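Local structure of dual oxidase maturation factor 1 (Homo sapiens, 7D3F) at residues G114-V117 with Q118-N121; L189-L192 with L193-M197. The protein probably supports the maturation of DUOX1 and its transport from the endoplasmic reticulum to the plasma membrane. All blocks are in the same frame, centred on the assembly; numbering follows the deposited sequence.

Interaction 1: G114-V117 with Q118-N121; sequences GTPV and QQLN. With NAG (2-acetamido-2-deoxy-beta-D-glucopyranose), chain S.
The corner where P116 and Q119 meet, between strand 107-114 and the short edge strand 118-119, illustrates how a glutamine side chain can bond back to a carbonyl of the turn just before it. Q119 leaves its backbone with CG beside its own N (chi1 -75°) and then runs extended, crossing the proline ring at about a right angle. That course brings Q119 CG to 4.0 Å from P116 CD and carries the amide to the backbone, where Q119 NE2 donates to P116 O at 3.0 Å. The bond is fairly straight (154° at the hydrogen), and the acceptor lies close to the plane of the Q119 amide. NE2 also donates to S96 O on strand 94-103, and T115 OG1 joins S96 OG on the same strand. A cis peptide precedes P116, and the chain turns through T115-V117 to reach one of the two outermost strands of the antiparallel sheet within this chain, whose neighbour is strand 122-131. G114 and V117 both share backbone hydrogen bonds with I124 of that neighbour, while Q118 NE2 bonds T123 OG1. L120 and N121, both left-handed, lead into strand 122-131; N121 ND2 is joined covalently to C1 of an N-acetylglucosamine (1.4 Å), also hydrogen-bonded to the chain of another protein.

Interaction 2: L189-L192 with L193-M197; sequences LCWL and LANVM
W191 and N195, one turn apart on helix 169-199, in its predicted transmembrane part, exemplify how an asparagine can fold back on its own helix. The ladder here is regular: L189 O, C190 O and L192 O take the N-H groups of L193, A194 and V196 respectively, and L193 O takes that of M197. One carbonyl carries a double load. W191 O accepts N195 N at 2.9 Å, the ordinary helical bond, and also N195 ND2 at 3.1 Å. The two donors come from opposite faces of the carbonyl plane. The side-chain donor stands well above that plane, not on a lone pair, yet its N-H points almost straight at the oxygen (164°).

The same ND2 that bonds the carbonyl also lies over one face of the W191 indole, 3.0 Å above the ring plane and displaced toward the rim on the NE1 side. The indole reaches that position because CG is anti to the backbone N (chi1 170°), and the ring and amide planes stand 61° apart. NE1 and ND2 are both donors and make no hydrogen bond with each other. ND2 is spent on W191 O, whereas S60 of helix 50-72 takes the other two polar atoms: its OG is hydrogen-bonded to N195 OD1, and its backbone O receives a weak bond from W191 NE1. The amide is thus fixed at both ends, nitrogen to its own helix and oxygen to another.

Away from this polar cluster, L189 and L193 lie side by side, L189 CD2 to L193 CD1 at 3.9 Å. Among its neighbours, helix 169-199 meets helix 50-72 through S60, while C190 packs on T213 and L193, A194 and M197 gather on M209, both residues of helix 203-229.

The two contacts lie on opposite sides of the chain's centre, their own centres about 49 Å apart, and share no secondary-structure element. Interaction 1 is a surface contact in the predicted extracellular region, at the edge of the antiparallel sheet and next to carbohydrate; interaction 2 is partly buried within a predicted transmembrane helix. Both use a side-chain carboxamide nitrogen to engage a local backbone carbonyl, but in different settings. At 114-121 the carbonyl belongs to an irregular corner, and the glutamine links that corner to a further strand. At 189-197 the carbonyl already serves the helix, and the asparagine adds a second donor while connecting to a neighbouring helix.

Interaction 1: G114-V117 with Q118-N121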
ATOM      1  N   GLY B 114     -19.308 -18.514  28.614  1.00 49.75           N
ATOM      2  CA  GLY B 114     -19.764 -19.450  29.622  1.00 45.47           C
ATOM      3  C   GLY B 114     -20.629 -18.779  30.670  1.00 53.38           C
ATOM      4  O   GLY B 114     -20.454 -17.604  31.000  1.00 62.05           O
ATOM      5  N   THR B 115     -21.586 -19.544  31.197  1.00 54.43           N
ATOM      6  CA  THR B 115     -22.481 -19.087  32.260  1.00 47.33           C
ATOM      7  C   THR B 115     -22.460 -20.115  33.382  1.00 48.08           C
ATOM      8  O   THR B 115     -23.253 -21.066  33.381  1.00 54.69           O
ATOM      9  CB  THR B 115     -23.901 -18.874  31.740  1.00 51.62           C
ATOM     10  OG1 THR B 115     -24.374 -20.079  31.125  1.00 62.12           O
ATOM     11  CG2 THR B 115     -23.929 -17.748  30.725  1.00 54.70           C
ATOM     12  N   PRO B 116     -21.561 -19.958  34.367  1.00 45.34           N
ATOM     13  CA  PRO B 116     -20.593 -18.865  34.513  1.00 47.86           C
ATOM     14  C   PRO B 116     -19.390 -18.999  33.582  1.00 55.85           C
ATOM     15  O   PRO B 116     -19.199 -20.054  32.979  1.00 64.96           O
ATOM     16  CB  PRO B 116     -20.158 -18.986  35.973  1.00 49.89           C
ATOM     17  CG  PRO B 116     -20.271 -20.439  36.259  1.00 49.37           C
ATOM     18  CD  PRO B 116     -21.470 -20.918  35.483  1.00 47.33           C
ATOM     19  N   VAL B 117     -18.601 -17.927  33.467  1.00 53.74           N
ATOM     20  CA  VAL B 117     -17.450 -17.936  32.567  1.00 46.19           C
ATOM     21  C   VAL B 117     -16.470 -19.035  32.959  1.00 52.79           C
ATOM     22  O   VAL B 117     -15.899 -19.716  32.096  1.00 59.65           O
ATOM     23  CB  VAL B 117     -16.776 -16.552  32.552  1.00 44.87           C
ATOM     24  CG1 VAL B 117     -15.558 -16.560  31.641  1.00 46.68           C
ATOM     25  CG2 VAL B 117     -17.766 -15.484  32.115  1.00 49.25           C
ATOM     26  N   GLN B 118     -16.264 -19.231  34.259  1.00 52.94           N
ATOM     27  CA  GLN B 118     -15.348 -20.254  34.759  1.00 50.63           C
ATOM     28  C   GLN B 118     -16.107 -21.571  34.876  1.00 49.54           C
ATOM     29  O   GLN B 118     -16.802 -21.816  35.867  1.00 53.34           O
ATOM     30  CB  GLN B 118     -14.756 -19.827  36.099  1.00 51.57           C
ATOM     31  CG  GLN B 118     -13.883 -18.582  36.027  1.00 56.29           C
ATOM     32  CD  GLN B 118     -12.578 -18.829  35.296  1.00 64.61           C
ATOM     33  OE1 GLN B 118     -12.017 -19.923  35.361  1.00 67.33           O
ATOM     34  NE2 GLN B 118     -12.092 -17.815  34.593  1.00 57.71           N
ATOM     35  N   GLN B 119     -15.977 -22.423  33.861  1.00 48.94           N
ATOM     36  CA  GLN B 119     -16.565 -23.757  33.858  1.00 44.35           C
ATOM     37  C   GLN B 119     -15.505 -24.781  33.479  1.00 50.68           C
ATOM     38  O   GLN B 119     -14.674 -24.523  32.604  1.00 65.09           O
ATOM     39  CB  GLN B 119     -17.739 -23.854  32.884  1.00 41.61           C
ATOM     40  CG  GLN B 119     -19.001 -23.180  33.362  1.00 40.51           C
ATOM     41  CD  GLN B 119     -20.159 -23.438  32.435  1.00 43.42           C
ATOM     42  OE1 GLN B 119     -20.447 -24.584  32.090  1.00 54.46           O
ATOM     43  NE2 GLN B 119     -20.820 -22.374  32.006  1.00 54.75           N
ATOM     44  N   LEU B 120     -15.538 -25.941  34.144  1.00 48.34           N
ATOM     45  CA  LEU B 120     -14.589 -27.031  33.908  1.00 49.42           C
ATOM     46  C   LEU B 120     -13.139 -26.564  34.037  1.00 57.42           C
ATOM     47  O   LEU B 120     -12.269 -27.017  33.290  1.00 57.99           O
ATOM     48  CB  LEU B 120     -14.809 -27.687  32.541  1.00 53.38           C
ATOM     49  CG  LEU B 120     -16.221 -28.189  32.260  1.00 53.22           C
ATOM     50  CD1 LEU B 120     -16.325 -28.736  30.845  1.00 46.06           C
ATOM     51  CD2 LEU B 120     -16.592 -29.238  33.290  1.00 60.33           C
ATOM     52  N   ASN B 121     -12.869 -25.646  34.971  1.00 58.32           N
ATOM     53  CA  ASN B 121     -11.536 -25.063  35.170  1.00 55.84           C
ATOM     54  C   ASN B 121     -11.010 -24.376  33.910  1.00 55.49           C
ATOM     55  O   ASN B 121      -9.800 -24.340  33.667  1.00 63.92           O
ATOM     56  CB  ASN B 121     -10.533 -26.109  35.669  1.00 61.74           C
ATOM     57  CG  ASN B 121     -10.877 -26.624  37.049  1.00 70.11           C
ATOM     58  OD1 ASN B 121     -10.935 -27.832  37.284  1.00 75.29           O
ATOM     59  ND2 ASN B 121     -11.121 -25.703  37.974  1.00 78.69           N
TER
HETATM   60  C1  NAG S 502     -11.466 -26.075  39.322  1.00 85.46           C
HETATM   61  C2  NAG S 502     -10.354 -25.654  40.281  1.00 87.38           C
HETATM   62  C3  NAG S 502     -10.710 -26.036  41.715  1.00 87.67           C
HETATM   63  C4  NAG S 502     -12.079 -25.483  42.088  1.00 94.14           C
HETATM   64  C5  NAG S 502     -13.122 -25.913  41.060  1.00 94.17           C
HETATM   65  C6  NAG S 502     -14.481 -25.299  41.306  1.00 97.22           C
HETATM   66  C7  NAG S 502      -8.810 -27.533  39.816  1.00 83.46           C
HETATM   67  C8  NAG S 502      -7.422 -27.900  39.389  1.00 72.64           C
HETATM   68  N2  NAG S 502      -9.069 -26.221  39.892  1.00 82.54           N
HETATM   69  O3  NAG S 502      -9.722 -25.514  42.596  1.00 86.99           O
HETATM   70  O4  NAG S 502     -12.462 -25.953  43.375  1.00 92.91           O
HETATM   71  O5  NAG S 502     -12.715 -25.503  39.746  1.00 91.30           O
HETATM   72  O6  NAG S 502     -14.619 -24.058  40.628  1.00 95.60           O
HETATM   73  O7  NAG S 502      -9.655 -28.387  40.079  1.00 86.22           O

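Interaction 2: L189-L192 with L193-M197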
ATOM      1  N   LEU B 189     -18.211   8.583   1.222  1.00 64.59           N
ATOM      2  CA  LEU B 189     -17.638   9.545   0.284  1.00 58.82           C
ATOM      3  C   LEU B 189     -18.593  10.709   0.041  1.00 63.18           C
ATOM      4  O   LEU B 189     -18.170  11.870  -0.030  1.00 73.32           O
ATOM      5  CB  LEU B 189     -17.286   8.849  -1.030  1.00 65.53           C
ATOM      6  CG  LEU B 189     -16.713   9.729  -2.144  1.00 72.54           C
ATOM      7  CD1 LEU B 189     -15.412   9.145  -2.670  1.00 72.69           C
ATOM      8  CD2 LEU B 189     -17.722   9.894  -3.270  1.00 69.68           C
ATOM      9  N   CYS B 190     -19.889  10.414  -0.088  1.00 65.48           N
ATOM     10  CA  CYS B 190     -20.876  11.475  -0.257  1.00 66.06           C
ATOM     11  C   CYS B 190     -20.953  12.358   0.982  1.00 65.99           C
ATOM     12  O   CYS B 190     -21.170  13.568   0.874  1.00 75.74           O
ATOM     13  CB  CYS B 190     -22.244  10.875  -0.582  1.00 65.55           C
ATOM     14  SG  CYS B 190     -22.339  10.055  -2.190  1.00 93.48           S
ATOM     15  N   TRP B 191     -20.787  11.770   2.169  1.00 64.15           N
ATOM     16  CA  TRP B 191     -20.750  12.560   3.397  1.00 63.59           C
ATOM     17  C   TRP B 191     -19.546  13.494   3.413  1.00 69.75           C
ATOM     18  O   TRP B 191     -19.660  14.663   3.803  1.00 73.72           O
ATOM     19  CB  TRP B 191     -20.729  11.633   4.614  1.00 62.53           C
ATOM     20  CG  TRP B 191     -20.444  12.330   5.912  1.00 60.97           C
ATOM     21  CD1 TRP B 191     -21.329  13.031   6.678  1.00 64.71           C
ATOM     22  CD2 TRP B 191     -19.188  12.381   6.603  1.00 60.76           C
ATOM     23  NE1 TRP B 191     -20.703  13.520   7.799  1.00 64.57           N
ATOM     24  CE2 TRP B 191     -19.388  13.135   7.776  1.00 61.79           C
ATOM     25  CE3 TRP B 191     -17.915  11.865   6.341  1.00 62.55           C
ATOM     26  CZ2 TRP B 191     -18.363  13.385   8.687  1.00 63.86           C
ATOM     27  CZ3 TRP B 191     -16.899  12.114   7.247  1.00 59.01           C
ATOM     28  CH2 TRP B 191     -17.128  12.868   8.405  1.00 58.48           C
ATOM     29  N   LEU B 192     -18.382  12.991   2.994  1.00 70.29           N
ATOM     30  CA  LEU B 192     -17.197  13.841   2.895  1.00 67.71           C
ATOM     31  C   LEU B 192     -17.434  14.993   1.925  1.00 72.74           C
ATOM     32  O   LEU B 192     -17.109  16.151   2.221  1.00 79.07           O
ATOM     33  CB  LEU B 192     -15.990  13.013   2.452  1.00 62.03           C
ATOM     34  CG  LEU B 192     -15.328  12.083   3.467  1.00 62.30           C
ATOM     35  CD1 LEU B 192     -14.277  11.227   2.780  1.00 61.24           C
ATOM     36  CD2 LEU B 192     -14.705  12.887   4.594  1.00 66.47           C
ATOM     37  N   LEU B 193     -18.011  14.691   0.760  1.00 71.24           N
ATOM     38  CA  LEU B 193     -18.269  15.731  -0.230  1.00 69.72           C
ATOM     39  C   LEU B 193     -19.293  16.742   0.277  1.00 75.69           C
ATOM     40  O   LEU B 193     -19.161  17.944   0.021  1.00 86.65           O
ATOM     41  CB  LEU B 193     -18.726  15.102  -1.545  1.00 71.27           C
ATOM     42  CG  LEU B 193     -17.642  14.314  -2.285  1.00 78.78           C
ATOM     43  CD1 LEU B 193     -18.159  13.791  -3.615  1.00 80.33           C
ATOM     44  CD2 LEU B 193     -16.401  15.172  -2.488  1.00 81.24           C
ATOM     45  N   ALA B 194     -20.322  16.276   0.988  1.00 71.90           N
ATOM     46  CA  ALA B 194     -21.311  17.187   1.556  1.00 73.37           C
ATOM     47  C   ALA B 194     -20.680  18.105   2.593  1.00 77.52           C
ATOM     48  O   ALA B 194     -20.967  19.307   2.624  1.00 88.18           O
ATOM     49  CB  ALA B 194     -22.463  16.395   2.172  1.00 72.81           C
ATOM     50  N   ASN B 195     -19.818  17.557   3.452  1.00 75.85           N
ATOM     51  CA  ASN B 195     -19.128  18.390   4.431  1.00 79.01           C
ATOM     52  C   ASN B 195     -18.241  19.420   3.745  1.00 84.94           C
ATOM     53  O   ASN B 195     -18.161  20.572   4.187  1.00 89.10           O
ATOM     54  CB  ASN B 195     -18.305  17.519   5.378  1.00 79.21           C
ATOM     55  CG  ASN B 195     -19.075  17.121   6.620  1.00 82.85           C
ATOM     56  OD1 ASN B 195     -18.914  17.721   7.683  1.00 87.99           O
ATOM     57  ND2 ASN B 195     -19.926  16.111   6.490  1.00 81.36           N
ATOM     58  N   VAL B 196     -17.558  19.022   2.669  1.00 85.37           N
ATOM     59  CA  VAL B 196     -16.699  19.959   1.949  1.00 80.87           C
ATOM     60  C   VAL B 196     -17.529  21.069   1.312  1.00 86.74           C
ATOM     61  O   VAL B 196     -17.188  22.255   1.402  1.00 97.83           O
ATOM     62  CB  VAL B 196     -15.854  19.215   0.899  1.00 80.25           C
ATOM     63  CG1 VAL B 196     -15.215  20.200  -0.070  1.00 73.90           C
ATOM     64  CG2 VAL B 196     -14.788  18.376   1.583  1.00 82.42           C
ATOM     65  N   MET B 197     -18.638  20.702   0.668  1.00 86.73           N
ATOM     66  CA  MET B 197     -19.416  21.658  -0.113  1.00 87.27           C
ATOM     67  C   MET B 197     -20.371  22.499   0.724  1.00 90.86           C
ATOM     68  O   MET B 197     -20.863  23.518   0.226  1.00 99.64           O
ATOM     69  CB  MET B 197     -20.202  20.926  -1.206  1.00 86.13           C
ATOM     70  CG  MET B 197     -19.325  20.224  -2.231  1.00 90.27           C
ATOM     71  SD  MET B 197     -20.266  19.639  -3.653  1.00108.86           S
ATOM     72  CE  MET B 197     -21.592  18.751  -2.841  1.00 90.76           C
TER